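Local coordinates for protein glucokinase (Leishmania braziliensis MHOM/BR/75/M2904, PDB 6EDI) that probably binds D-glucose and ATP and phosphorylates the sugar, acting as a dimeric glucokinase seen here in an open conformation, at residues 120-123 with 124-128; 372-376 with 377-381. All coordinates share one frame; numbering follows the deposited sequence.

Overall arrangement
Both contacts are local, each made within one continuous run of chain, and their centres lie 36 Å apart with no touch between them. Interaction 1 is the tight end of a beta hairpin, strands 121-122 and 126-127, and relies almost wholly on backbone hydrogen bonds round a glycine-containing turn. Interaction 2 is a helix-to-helix corner, where helix 363-373 ends and helix 377-382 begins, and there side chains join in: a histidine caps, an arginine reaches back and a carboxylate stacks on a ring. Neither is fully core. Interaction 1 has few buried residues, interaction 2 more, and both also touch the second subunit of the dimer.

Interaction 1 (120-123 with 124-128); sequences PVTN and GQLAG
Thr122 O takes the N-H of Gln125 at 2.9 Å, nearly straight at 163° at the hydrogen, and this bond closes the turn through Asn123 and Gly124. Both central residues have positive phi (54° and 65°), close to a type I' turn. The same Thr122 O draws a second, weak bond from Leu126 N at 3.3 Å, while Leu126 O lies 2.5 Å from Thr122 N, a straight bond modelled rather short. Gln125 and Leu126 thus both face Thr122, a classic beta bulge that begins at the last residue of the turn, in the hairpin formed by strands 121-122 and 126-127. Further along, Gly128 N donates to Pro120 O at 2.8 Å.

The CA of Gly124 lies against Val121, whose CG1 comes within 3.6 Å of it. Val121 and Ala127 share a face of the hairpin and both rest on Leu154 of strand 152-156. A water accepts from Gly124 N at 3.0 Å and gives a weak bond to Val121 O.

At the tip, the CG of Gln125 passes 3.3 Å from Asn123 O, so the glutamine chain runs alongside the turn. The amide of Asn123 leads away from the hairpin, and its ND2 is hydrogen-bonded to the O of Arg202 of the second subunit.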
loop_
_atom_site.group_PDB
_atom_site.type_symbol
_atom_site.label_atom_id
_atom_site.label_comp_id
_atom_site.label_asym_id
_atom_site.label_seq_id
_atom_site.Cartn_x
_atom_site.Cartn_y
_atom_site.Cartn_z
ATOM N N PRO A 120 3.866 14.676 -8.939
ATOM C CA PRO A 120 3.447 13.295 -9.175
ATOM C C PRO A 120 4.477 12.557 -10.030
ATOM O O PRO A 120 5.156 13.183 -10.856
ATOM C CB PRO A 120 2.122 13.461 -9.925
ATOM C CG PRO A 120 2.265 14.758 -10.655
ATOM C CD PRO A 120 3.106 15.643 -9.759
ATOM N N VAL A 121 4.603 11.251 -9.807
ATOM C CA VAL A 121 5.580 10.419 -10.504
ATOM C C VAL A 121 4.841 9.224 -11.067
ATOM O O VAL A 121 4.030 8.629 -10.363
ATOM C CB VAL A 121 6.667 9.897 -9.531
ATOM C CG1 VAL A 121 7.598 8.919 -10.227
ATOM C CG2 VAL A 121 7.460 11.047 -8.938
ATOM N N THR A 122 5.118 8.871 -12.322
ATOM C CA THR A 122 4.478 7.721 -12.947
ATOM C C THR A 122 5.440 6.563 -13.129
ATOM O O THR A 122 6.390 6.663 -13.913
ATOM C CB THR A 122 3.887 8.075 -14.318
ATOM O OG1 THR A 122 2.874 9.067 -14.143
ATOM C CG2 THR A 122 3.268 6.841 -14.958
ATOM N N ASN A 123 5.189 5.470 -12.403
ATOM C CA ASN A 123 5.994 4.256 -12.503
ATOM C C ASN A 123 7.503 4.492 -12.301
ATOM O O ASN A 123 8.347 3.722 -12.775
ATOM C CB ASN A 123 5.686 3.531 -13.825
ATOM C CG ASN A 123 4.265 2.961 -13.858
ATOM O OD1 ASN A 123 3.677 2.708 -12.815
ATOM N ND2 ASN A 123 3.719 2.750 -15.053
ATOM N N GLY A 124 7.824 5.569 -11.587
ATOM C CA GLY A 124 9.203 5.949 -11.340
ATOM C C GLY A 124 9.971 6.333 -12.593
ATOM O O GLY A 124 11.199 6.371 -12.575
ATOM N N GLN A 125 9.253 6.617 -13.677
ATOM C CA GLN A 125 9.869 6.791 -14.995
ATOM C C GLN A 125 9.587 8.171 -15.586
ATOM O O GLN A 125 10.253 8.628 -16.516
ATOM C CB GLN A 125 9.334 5.723 -15.946
ATOM C CG GLN A 125 9.812 4.314 -15.648
ATOM C CD GLN A 125 9.137 3.286 -16.531
ATOM O OE1 GLN A 125 8.046 3.521 -17.049
ATOM N NE2 GLN A 125 9.779 2.147 -16.705
ATOM N N LEU A 126 8.580 8.821 -15.035
ATOM C CA LEU A 126 8.084 10.059 -15.588
ATOM C C LEU A 126 7.509 10.848 -14.426
ATOM O O LEU A 126 6.714 10.321 -13.649
ATOM C CB LEU A 126 7.018 9.727 -16.633
ATOM C CG LEU A 126 6.343 10.744 -17.542
ATOM C CD1 LEU A 126 5.826 10.011 -18.775
ATOM C CD2 LEU A 126 5.184 11.429 -16.819
ATOM N N ALA A 127 7.924 12.099 -14.277
ATOM C CA ALA A 127 7.363 12.931 -13.217
ATOM C C ALA A 127 6.489 13.994 -13.861
ATOM O O ALA A 127 6.990 14.863 -14.580
ATOM C CB ALA A 127 8.457 13.550 -12.357
ATOM N N GLY A 128 5.186 13.903 -13.595
ATOM C CA GLY A 128 4.158 14.591 -14.363
ATOM C C GLY A 128 4.151 16.072 -14.134
ATOM O O GLY A 128 5.095 16.585 -13.535
HETATM O O HOH W 1 5.922 5.931 -9.355
#

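Interaction 2 (372-376 with 377-381)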
loop_
_atom_site.group_PDB
_atom_site.type_symbol
_atom_site.label_atom_id
_atom_site.label_comp_id
_atom_site.label_asym_id
_atom_site.label_seq_id
_atom_site.Cartn_x
_atom_site.Cartn_y
_atom_site.Cartn_z
ATOM N N ARG A 372 -5.850 8.303 21.567
ATOM C CA ARG A 372 -6.605 8.575 20.357
ATOM C C ARG A 372 -6.504 7.421 19.369
ATOM O O ARG A 372 -7.515 6.980 18.812
ATOM C CB ARG A 372 -6.101 9.852 19.703
ATOM C CG ARG A 372 -6.757 10.138 18.372
ATOM C CD ARG A 372 -8.272 10.202 18.499
ATOM N NE ARG A 372 -8.907 10.453 17.212
ATOM C CZ ARG A 372 -9.197 9.494 16.338
ATOM N NH1 ARG A 372 -8.883 8.242 16.616
ATOM N NH2 ARG A 372 -9.787 9.783 15.186
ATOM N N LEU A 373 -5.279 6.953 19.137
ATOM C CA LEU A 373 -5.058 5.826 18.232
ATOM C C LEU A 373 -5.986 4.698 18.626
ATOM O O LEU A 373 -6.620 4.063 17.776
ATOM C CB LEU A 373 -3.606 5.354 18.329
ATOM C CG LEU A 373 -3.165 4.329 17.293
ATOM C CD1 LEU A 373 -2.920 5.038 15.967
ATOM C CD2 LEU A 373 -1.925 3.591 17.767
ATOM N N HIS A 374 -6.101 4.488 19.933
ATOM C CA HIS A 374 -6.853 3.366 20.464
ATOM C C HIS A 374 -8.376 3.502 20.401
ATOM O O HIS A 374 -9.080 2.587 20.818
ATOM C CB HIS A 374 -6.392 3.039 21.894
ATOM C CG HIS A 374 -4.995 2.498 21.971
ATOM N ND1 HIS A 374 -4.453 2.007 23.142
ATOM C CD2 HIS A 374 -4.034 2.356 21.028
ATOM C CE1 HIS A 374 -3.219 1.592 22.916
ATOM N NE2 HIS A 374 -2.939 1.794 21.640
ATOM N N GLU A 375 -8.882 4.608 19.852
ATOM C CA GLU A 375 -10.329 4.783 19.692
ATOM C C GLU A 375 -10.889 4.015 18.498
ATOM O O GLU A 375 -12.105 3.842 18.389
ATOM C CB GLU A 375 -10.704 6.267 19.564
ATOM C CG GLU A 375 -10.179 7.161 20.700
ATOM C CD GLU A 375 -10.647 8.610 20.589
ATOM O OE1 GLU A 375 -11.487 8.918 19.709
ATOM O OE2 GLU A 375 -10.166 9.448 21.386
ATOM N N HIS A 376 -10.001 3.573 17.605
ATOM C CA HIS A 376 -10.385 2.852 16.389
ATOM C C HIS A 376 -11.141 1.572 16.742
ATOM O O HIS A 376 -10.775 0.875 17.685
ATOM C CB HIS A 376 -9.143 2.482 15.560
ATOM C CG HIS A 376 -9.458 2.086 14.149
ATOM N ND1 HIS A 376 -9.988 0.856 13.818
ATOM C CD2 HIS A 376 -9.330 2.768 12.984
ATOM C CE1 HIS A 376 -10.169 0.793 12.511
ATOM N NE2 HIS A 376 -9.779 1.944 11.979
ATOM N N ALA A 377 -12.179 1.266 15.974
ATOM C CA ALA A 377 -13.020 0.087 16.226
ATOM C C ALA A 377 -12.216 -1.203 16.274
ATOM O O ALA A 377 -12.590 -2.155 16.965
ATOM C CB ALA A 377 -14.106 -0.023 15.176
ATOM N N MET A 378 -11.127 -1.248 15.519
ATOM C CA MET A 378 -10.352 -2.484 15.400
ATOM C C MET A 378 -9.297 -2.618 16.495
ATOM O O MET A 378 -8.721 -3.696 16.696
ATOM C CB MET A 378 -9.707 -2.565 14.012
ATOM C CG MET A 378 -10.727 -2.569 12.871
ATOM S SD MET A 378 -11.721 -4.087 12.882
ATOM C CE MET A 378 -10.565 -5.241 12.150
ATOM N N GLU A 379 -9.032 -1.521 17.198
ATOM C CA GLU A 379 -8.205 -1.608 18.387
ATOM C C GLU A 379 -9.114 -1.983 19.542
ATOM O O GLU A 379 -8.776 -2.829 20.371
ATOM C CB GLU A 379 -7.488 -0.279 18.669
ATOM C CG GLU A 379 -6.653 -0.294 19.935
ATOM C CD GLU A 379 -5.532 -1.311 19.887
ATOM O OE1 GLU A 379 -5.090 -1.663 18.769
ATOM O OE2 GLU A 379 -5.095 -1.761 20.972
ATOM N N ARG A 380 -10.276 -1.342 19.604
ATOM C CA ARG A 380 -11.231 -1.651 20.658
ATOM C C ARG A 380 -11.583 -3.135 20.655
ATOM O O ARG A 380 -11.605 -3.784 21.703
ATOM C CB ARG A 380 -12.493 -0.794 20.498
ATOM C CG ARG A 380 -12.240 0.709 20.709
ATOM C CD ARG A 380 -13.518 1.528 20.497
ATOM N NE ARG A 380 -13.326 2.984 20.488
ATOM C CZ ARG A 380 -13.835 3.816 21.400
ATOM N NH1 ARG A 380 -14.549 3.337 22.408
ATOM N NH2 ARG A 380 -13.626 5.123 21.309
ATOM N N GLN A 381 -11.834 -3.680 19.476
ATOM C CA GLN A 381 -12.271 -5.074 19.387
ATOM C C GLN A 381 -11.133 -6.077 19.380
ATOM O O GLN A 381 -11.249 -7.154 19.982
ATOM C CB GLN A 381 -13.143 -5.291 18.152
ATOM C CG GLN A 381 -14.431 -4.483 18.141
ATOM C CD GLN A 381 -15.212 -4.677 16.863
ATOM O OE1 GLN A 381 -15.014 -3.949 15.878
ATOM N NE2 GLN A 381 -16.105 -5.661 16.859
#
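His376 O is gripped by two backbone donors of the following helix, Glu379 N at 3.0 Å and Arg380 N also at 3.0 Å. The second lies almost in line with the C=O, the first well above the carbonyl plane. His376 is the N-cap of helix 377-382, which starts straight after a type I beta turn from Leu373 to His376 that follows the end of helix 363-373. Its side chain caps as well: with CG anti to the backbone N (chi1 -164°), the ring turns its ND1 edge to the first turn of the helix, where ND1 accepts from Met378 N at 2.9 Å, the donor lying near the ring plane. The other ring nitrogen, NE2, is hydrogen-bonded to Glu336 OE1, so both edges that carry nitrogen are held and the rotation of the ring is probably fixed. Met378 runs alongside, its CG 3.4 Å from His376 CE1, and then heads off toward Met339 of helix 317-341.

Arg380 reaches back across the corner. Its chain is extended from CG to NE, and NE donates to Glu375 O at 2.6 Å and 168°, with the oxygen in the guanidinium plane but the donor above the carbonyl plane. Beyond it, NH2 lies 3.6 Å from Glu375 CB.

Glu379 bends at chi2 and lays its carboxylate over the His374 ring, the planes 24° apart. OE1 of that carboxylate accepts from Ser386 N, and OE2 sits 4.1 Å above the ring plane of His374, over its centre.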